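Local structure of lactate racemase apoprotein (Thermoanaerobacterium thermosaccharolyticum, 2YJG) at residues G62-V67 against E161-V166; I66-S71 against V99-A104. The protein catalyses the interconversion of the D- and L-isomers of lactate, using a nickel pincer cofactor derived from nicotinic acid mononucleotide. All coordinates share one frame; numbering follows the deposited sequence.

In the fold
Both contacts belong to the mixed sheet of the N-terminal domain, and both use strand 66-71, which lies between strand 164-170 (contact 1) and strand 99-104 (contact 2). Contact 1 is at the start of the strand, away from the annotated sites, and is only partly buried: its pairing gives way to loops joined by an aspartate-to-backbone hydrogen bond and a water bridge. Contact 2 is buried, with mostly aliphatic side chains and regular parallel bonding from Ile66 to Thr70, and runs toward the probable cofactor site. The contacts share Ile66 and Val67, and Leu165 CD1 packs on Ile69 CG1 at 3.9 Å, carrying the apolar packing on one face of the sheet across strand 66-71.

Contact 1: G62-V67 against E161-V166; sequences GKKNIV and EADLLV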
ATOM      1  N   GLY A  62      28.228   0.335  -6.908  1.00 24.91           N
ATOM      2  CA  GLY A  62      28.871   0.789  -5.690  1.00 25.74           C
ATOM      3  C   GLY A  62      28.199   1.928  -4.929  1.00 26.52           C
ATOM      4  O   GLY A  62      28.794   2.481  -3.990  1.00 27.27           O
ATOM      5  N   LYS A  63      26.990   2.326  -5.331  1.00 25.55           N
ATOM      6  CA  LYS A  63      26.285   3.406  -4.637  1.00 26.02           C
ATOM      7  C   LYS A  63      25.450   2.822  -3.513  1.00 26.55           C
ATOM      8  O   LYS A  63      24.884   1.735  -3.687  1.00 28.01           O
ATOM      9  CB  LYS A  63      25.340   4.128  -5.597  1.00 25.89           C
ATOM     10  CG  LYS A  63      26.042   4.770  -6.800  1.00 26.86           C
ATOM     11  CD  LYS A  63      26.907   5.909  -6.406  1.00 29.90           C
ATOM     12  CE  LYS A  63      27.144   6.892  -7.526  1.00 30.00           C
ATOM     13  NZ  LYS A  63      28.398   6.597  -8.241  1.00 31.01           N
ATOM     14  N   LYS A  64      25.296   3.517  -2.393  1.00 27.10           N
ATOM     15  CA  LYS A  64      24.534   2.923  -1.266  1.00 28.39           C
ATOM     16  C   LYS A  64      23.258   3.640  -0.872  1.00 28.06           C
ATOM     17  O   LYS A  64      22.656   3.335   0.162  1.00 29.26           O
ATOM     18  CB  LYS A  64      25.454   2.800  -0.031  1.00 29.79           C
ATOM     19  CG  LYS A  64      25.739   4.083   0.698  1.00 31.05           C
ATOM     20  CD  LYS A  64      26.953   3.930   1.650  1.00 34.20           C
ATOM     21  CE  LYS A  64      27.270   5.229   2.344  1.00 32.89           C
ATOM     22  NZ  LYS A  64      28.514   5.058   3.124  1.00 35.24           N
ATOM     23  N   ASN A  65      22.847   4.655  -1.620  1.00 25.80           N
ATOM     24  CA  ASN A  65      21.643   5.379  -1.259  1.00 24.64           C
ATOM     25  C   ASN A  65      21.187   5.987  -2.549  1.00 22.32           C
ATOM     26  O   ASN A  65      21.572   7.103  -2.870  1.00 24.19           O
ATOM     27  CB  ASN A  65      21.955   6.446  -0.174  1.00 24.30           C
ATOM     28  CG  ASN A  65      20.723   7.285   0.270  1.00 30.06           C
ATOM     29  OD1 ASN A  65      19.546   6.881   0.175  1.00 35.82           O
ATOM     30  ND2 ASN A  65      21.021   8.470   0.810  1.00 31.73           N
ATOM     31  N   ILE A  66      20.392   5.237  -3.284  1.00 19.29           N
ATOM     32  CA  ILE A  66      19.791   5.685  -4.547  1.00 17.47           C
ATOM     33  C   ILE A  66      18.353   6.166  -4.375  1.00 16.18           C
ATOM     34  O   ILE A  66      17.591   5.599  -3.606  1.00 13.45           O
ATOM     35  CB  ILE A  66      19.850   4.561  -5.575  1.00 17.35           C
ATOM     36  CG1 ILE A  66      21.296   4.072  -5.676  1.00 17.34           C
ATOM     37  CG2 ILE A  66      19.333   5.018  -6.939  1.00 17.62           C
ATOM     38  CD1 ILE A  66      21.494   2.902  -6.568  1.00 18.63           C
ATOM     39  N   VAL A  67      18.012   7.261  -5.058  1.00 15.13           N
ATOM     40  CA  VAL A  67      16.657   7.800  -5.008  1.00 16.10           C
ATOM     41  C   VAL A  67      16.186   7.860  -6.469  1.00 14.77           C
ATOM     42  O   VAL A  67      16.910   8.358  -7.324  1.00 14.42           O
ATOM     43  CB  VAL A  67      16.574   9.197  -4.320  1.00 16.30           C
ATOM     44  CG1 VAL A  67      15.159   9.841  -4.505  1.00 17.13           C
ATOM     45  CG2 VAL A  67      17.014   9.091  -2.784  1.00 16.50           C
ATOM     46  N   GLU A 161      20.594  14.159  -0.208  1.00 25.12           N
ATOM     47  CA  GLU A 161      21.430  13.120   0.469  1.00 25.57           C
ATOM     48  C   GLU A 161      21.805  11.893  -0.377  1.00 25.50           C
ATOM     49  O   GLU A 161      22.781  11.217  -0.076  1.00 23.29           O
ATOM     50  CB  GLU A 161      20.675  12.582   1.689  1.00 25.93           C
ATOM     51  CG  GLU A 161      20.437  13.568   2.767  1.00 30.30           C
ATOM     52  CD  GLU A 161      19.398  13.043   3.793  1.00 37.28           C
ATOM     53  OE1 GLU A 161      18.856  11.899   3.595  1.00 39.39           O
ATOM     54  OE2 GLU A 161      19.151  13.781   4.787  1.00 40.10           O
ATOM     55  N   ALA A 162      21.031  11.632  -1.431  1.00 24.29           N
ATOM     56  CA  ALA A 162      21.277  10.540  -2.332  1.00 23.94           C
ATOM     57  C   ALA A 162      22.685  10.505  -2.909  1.00 24.88           C
ATOM     58  O   ALA A 162      23.251  11.530  -3.273  1.00 24.58           O
ATOM     59  CB  ALA A 162      20.270  10.574  -3.473  1.00 24.45           C
ATOM     60  N   ASP A 163      23.240   9.299  -2.947  1.00 24.11           N
ATOM     61  CA  ASP A 163      24.455   8.959  -3.719  1.00 25.28           C
ATOM     62  C   ASP A 163      24.262   9.057  -5.196  1.00 23.71           C
ATOM     63  O   ASP A 163      25.175   9.418  -5.964  1.00 23.76           O
ATOM     64  CB  ASP A 163      24.764   7.472  -3.504  1.00 26.76           C
ATOM     65  CG  ASP A 163      25.751   7.258  -2.483  1.00 31.58           C
ATOM     66  OD1 ASP A 163      26.169   8.274  -1.849  1.00 42.49           O
ATOM     67  OD2 ASP A 163      26.126   6.082  -2.297  1.00 36.04           O
ATOM     68  N   LEU A 164      23.071   8.669  -5.630  1.00 20.98           N
ATOM     69  CA  LEU A 164      22.702   8.826  -7.018  1.00 19.37           C
ATOM     70  C   LEU A 164      21.254   9.232  -7.028  1.00 18.84           C
ATOM     71  O   LEU A 164      20.406   8.623  -6.327  1.00 19.09           O
ATOM     72  CB  LEU A 164      22.924   7.532  -7.770  1.00 19.73           C
ATOM     73  CG  LEU A 164      22.599   7.480  -9.248  1.00 19.80           C
ATOM     74  CD1 LEU A 164      23.612   8.295 -10.007  1.00 19.62           C
ATOM     75  CD2 LEU A 164      22.471   6.009  -9.768  1.00 21.71           C
ATOM     76  N   LEU A 165      20.956  10.286  -7.772  1.00 18.10           N
ATOM     77  CA  LEU A 165      19.605  10.722  -7.976  1.00 17.13           C
ATOM     78  C   LEU A 165      19.175  10.509  -9.413  1.00 17.59           C
ATOM     79  O   LEU A 165      19.839  10.976 -10.353  1.00 18.31           O
ATOM     80  CB  LEU A 165      19.476  12.191  -7.609  1.00 15.86           C
ATOM     81  CG  LEU A 165      18.058  12.799  -7.645  1.00 17.13           C
ATOM     82  CD1 LEU A 165      17.047  12.049  -6.652  1.00 16.31           C
ATOM     83  CD2 LEU A 165      18.083  14.282  -7.377  1.00 18.93           C
ATOM     84  N   VAL A 166      18.037   9.825  -9.557  1.00 16.97           N
ATOM     85  CA  VAL A 166      17.461   9.443 -10.827  1.00 16.42           C
ATOM     86  C   VAL A 166      16.011   9.975 -10.886  1.00 15.10           C
ATOM     87  O   VAL A 166      15.365  10.131  -9.845  1.00 14.98           O
ATOM     88  CB  VAL A 166      17.470   7.879 -10.943  1.00 18.24           C
ATOM     89  CG1 VAL A 166      16.709   7.408 -12.111  1.00 23.28           C
ATOM     90  CG2 VAL A 166      18.871   7.395 -11.069  1.00 20.91           C
TER
HETATM   91  O   HOH W   1      23.954   8.797   1.087  1.00 50.54           O
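Lys63-Val67 and Glu161-Val166 meet where two parallel strands, 66-71 and 164-170, enter the mixed sheet of the N-terminal domain, so the contact combines beta pairing with a junction of the loops that lead into it. In the paired part, Val67 straddles two residues of the other strand, giving its N-H to Leu164 O (3.0 Å) and taking Val166 N on its own carbonyl oxygen. Its methyls divide the apolar work. CG1, anti to the backbone N (chi1 170°), lies 3.6 Å from Leu165 CD1, the two side chains running side by side, while CG2 comes equally close to Ala162 CB. Leu158 of helix 157-161 also packs on Val67. Ahead of the strands, Asn65 O receives Asp163 N in its carbonyl plane, at a bent N-H...O angle of 134°.

The carboxylate of Asp163 then reaches back across the loop: OD2 takes the backbone N-H of Lys64 on its anti side at 2.7 Å, nearly straight (170°). The ammonium groups of Lys63 and Lys64 do not touch this oxygen, although their positive charge may help stabilise it. Lys63 instead lays its aliphatic chain against the aspartate, with CE 3.6 Å from Asp163 O. Were Asp163 an alanine, Lys64 N would probably lose its acceptor, and the loop before strand 66-71 one of its ties to 161-166. At the partly exposed margin, a water bridges the segments, accepting from Asn65 ND2 at 3.0 Å and donating to Glu161 O at 2.9 Å.

Contact 2: I66-S71 against V99-A104; sequences IVIITS and VKILIA
Ile66-Thr70 pair in parallel with Val99-Ala104 as the two strands of a right-handed beta-alpha-beta crossover, whose helix 79-91 covers one face of the sheet. The axes of the short segments are inclined at 34°, in keeping with sheet twist. Five backbone hydrogen bonds run along the pair: Ile66 O and Ile68 O accept from Lys100 N and Leu102 N, while Ile68 N and Thr70 N give to Lys100 O and Leu102 O. The last, Ala104 N to Thr70 O, is 2.7 Å long. Between them, CA-H groups lean on the same carbonyls, as from Val67 CA to Lys100 O at 3.2 Å.

The apolar contacts sort by face. Under helix 79-91, Ile68 CD1 meets Val99 CG1 at 3.6 Å, the two side chains crossing at a slant, and Leu87 of the helix touches both residues. Farther along this face, Ile101 touches Phe130 of strand 129-132, and the side chain of Ile103 lies about 4 Å from that of Asp72, a probable cofactor-binding residue. Thr70 OG1, anti to the backbone N (chi1 -164°), hydrogen-bonds to Glu168 OE2 on strand 164-170. On the opposite face, the side chain of Ser71 lies about 4 Å from a bound sulfate, Val67 CG1 rests on Leu102 CB at 3.8 Å, and Ile69 CG2 packs 3.6 Å from Ala104 CB.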
ATOM      1  N   ILE A  66      20.392   5.237  -3.284  1.00 19.29           N
ATOM      2  CA  ILE A  66      19.791   5.685  -4.547  1.00 17.47           C
ATOM      3  C   ILE A  66      18.353   6.166  -4.375  1.00 16.18           C
ATOM      4  O   ILE A  66      17.591   5.599  -3.606  1.00 13.45           O
ATOM      5  CB  ILE A  66      19.850   4.561  -5.575  1.00 17.35           C
ATOM      6  CG1 ILE A  66      21.296   4.072  -5.676  1.00 17.34           C
ATOM      7  CG2 ILE A  66      19.333   5.018  -6.939  1.00 17.62           C
ATOM      8  CD1 ILE A  66      21.494   2.902  -6.568  1.00 18.63           C
ATOM      9  N   VAL A  67      18.012   7.261  -5.058  1.00 15.13           N
ATOM     10  CA  VAL A  67      16.657   7.800  -5.008  1.00 16.10           C
ATOM     11  C   VAL A  67      16.186   7.860  -6.469  1.00 14.77           C
ATOM     12  O   VAL A  67      16.910   8.358  -7.324  1.00 14.42           O
ATOM     13  CB  VAL A  67      16.574   9.197  -4.320  1.00 16.30           C
ATOM     14  CG1 VAL A  67      15.159   9.841  -4.505  1.00 17.13           C
ATOM     15  CG2 VAL A  67      17.014   9.091  -2.784  1.00 16.50           C
ATOM     16  N   ILE A  68      15.027   7.274  -6.740  1.00 13.69           N
ATOM     17  CA  ILE A  68      14.337   7.483  -8.018  1.00 13.59           C
ATOM     18  C   ILE A  68      13.132   8.388  -7.777  1.00 13.77           C
ATOM     19  O   ILE A  68      12.241   8.016  -6.980  1.00 14.68           O
ATOM     20  CB  ILE A  68      13.741   6.230  -8.559  1.00 12.80           C
ATOM     21  CG1 ILE A  68      14.800   5.116  -8.712  1.00 14.94           C
ATOM     22  CG2 ILE A  68      13.048   6.472  -9.929  1.00 15.76           C
ATOM     23  CD1 ILE A  68      14.185   3.730  -9.026  1.00 15.81           C
ATOM     24  N   ILE A  69      13.063   9.498  -8.513  1.00 12.67           N
ATOM     25  CA  ILE A  69      11.915  10.392  -8.414  1.00 13.60           C
ATOM     26  C   ILE A  69      10.897   9.897  -9.430  1.00 14.37           C
ATOM     27  O   ILE A  69      11.259   9.600 -10.591  1.00 13.24           O
ATOM     28  CB  ILE A  69      12.235  11.849  -8.705  1.00 12.85           C
ATOM     29  CG1 ILE A  69      13.285  12.402  -7.712  1.00 13.01           C
ATOM     30  CG2 ILE A  69      10.951  12.673  -8.548  1.00 13.44           C
ATOM     31  CD1 ILE A  69      13.834  13.819  -8.052  1.00 14.04           C
ATOM     32  N   THR A  70       9.644   9.746  -8.984  1.00 14.34           N
ATOM     33  CA  THR A  70       8.561   9.355  -9.844  1.00 15.84           C
ATOM     34  C   THR A  70       7.441  10.365  -9.731  1.00 16.32           C
ATOM     35  O   THR A  70       7.372  11.140  -8.757  1.00 16.58           O
ATOM     36  CB  THR A  70       8.052   7.947  -9.491  1.00 16.21           C
ATOM     37  OG1 THR A  70       7.246   7.418 -10.570  1.00 18.41           O
ATOM     38  CG2 THR A  70       7.218   7.967  -8.237  1.00 18.09           C
ATOM     39  N   SER A  71       6.554  10.355 -10.722  1.00 17.36           N
ATOM     40  CA  SER A  71       5.404  11.220 -10.731  1.00 19.71           C
ATOM     41  C   SER A  71       4.253  10.761  -9.822  1.00 20.02           C
ATOM     42  O   SER A  71       4.145   9.623  -9.396  1.00 19.15           O
ATOM     43  CB  SER A  71       4.892  11.437 -12.149  1.00 20.49           C
ATOM     44  OG  SER A  71       5.841  12.158 -12.933  1.00 26.03           O
ATOM     45  N   VAL A  99      17.302   1.583  -2.543  1.00 16.11           N
ATOM     46  CA  VAL A  99      16.621   2.403  -3.542  1.00 15.34           C
ATOM     47  C   VAL A  99      15.338   2.942  -2.948  1.00 16.22           C
ATOM     48  O   VAL A  99      14.451   2.168  -2.618  1.00 17.77           O
ATOM     49  CB  VAL A  99      16.297   1.656  -4.813  1.00 14.42           C
ATOM     50  CG1 VAL A  99      15.685   2.641  -5.913  1.00 16.66           C
ATOM     51  CG2 VAL A  99      17.477   1.036  -5.365  1.00 16.23           C
ATOM     52  N   LYS A 100      15.243   4.259  -2.824  1.00 16.09           N
ATOM     53  CA  LYS A 100      14.053   4.945  -2.371  1.00 17.27           C
ATOM     54  C   LYS A 100      13.314   5.564  -3.547  1.00 16.50           C
ATOM     55  O   LYS A 100      13.928   6.156  -4.413  1.00 18.93           O
ATOM     56  CB  LYS A 100      14.393   6.024  -1.342  1.00 17.79           C
ATOM     57  CG  LYS A 100      14.497   5.425   0.044  1.00 21.41           C
ATOM     58  CD  LYS A 100      14.686   6.386   1.121  1.00 24.79           C
ATOM     59  CE  LYS A 100      15.331   5.651   2.312  1.00 26.19           C
ATOM     60  NZ  LYS A 100      15.141   6.478   3.490  1.00 30.51           N
ATOM     61  N   ILE A 101      12.001   5.434  -3.577  1.00 15.43           N
ATOM     62  CA  ILE A 101      11.227   5.981  -4.666  1.00 13.96           C
ATOM     63  C   ILE A 101      10.497   7.157  -4.063  1.00 15.13           C
ATOM     64  O   ILE A 101       9.642   6.981  -3.223  1.00 16.07           O
ATOM     65  CB  ILE A 101      10.308   4.896  -5.280  1.00 14.37           C
ATOM     66  CG1 ILE A 101      11.168   3.742  -5.823  1.00 13.17           C
ATOM     67  CG2 ILE A 101       9.514   5.426  -6.426  1.00 14.30           C
ATOM     68  CD1 ILE A 101      10.399   2.468  -6.109  1.00 17.41           C
ATOM     69  N   LEU A 102      10.825   8.338  -4.533  1.00 15.29           N
ATOM     70  CA  LEU A 102      10.306   9.599  -3.996  1.00 14.72           C
ATOM     71  C   LEU A 102       9.262  10.105  -4.964  1.00 14.70           C
ATOM     72  O   LEU A 102       9.592  10.371  -6.116  1.00 13.92           O
ATOM     73  CB  LEU A 102      11.447  10.616  -3.940  1.00 15.47           C
ATOM     74  CG  LEU A 102      11.140  12.033  -3.411  1.00 15.99           C
ATOM     75  CD1 LEU A 102      10.327  12.050  -2.055  1.00 14.86           C
ATOM     76  CD2 LEU A 102      12.399  12.817  -3.356  1.00 13.86           C
ATOM     77  N   ILE A 103       8.022  10.268  -4.494  1.00 15.06           N
ATOM     78  CA  ILE A 103       6.891  10.695  -5.343  1.00 15.43           C
ATOM     79  C   ILE A 103       6.891  12.231  -5.415  1.00 15.90           C
ATOM     80  O   ILE A 103       6.802  12.897  -4.378  1.00 16.85           O
ATOM     81  CB  ILE A 103       5.550  10.217  -4.776  1.00 15.65           C
ATOM     82  CG1 ILE A 103       5.525   8.708  -4.596  1.00 17.71           C
ATOM     83  CG2 ILE A 103       4.357  10.670  -5.648  1.00 15.67           C
ATOM     84  CD1 ILE A 103       5.646   7.966  -5.861  1.00 22.08           C
ATOM     85  N   ALA A 104       6.999  12.771  -6.626  1.00 14.96           N
ATOM     86  CA  ALA A 104       7.106  14.220  -6.872  1.00 15.39           C
ATOM     87  C   ALA A 104       5.716  14.786  -6.936  1.00 17.11           C
ATOM     88  O   ALA A 104       5.118  14.844  -8.001  1.00 16.60           O
ATOM     89  CB  ALA A 104       7.819  14.470  -8.245  1.00 13.98           C
TER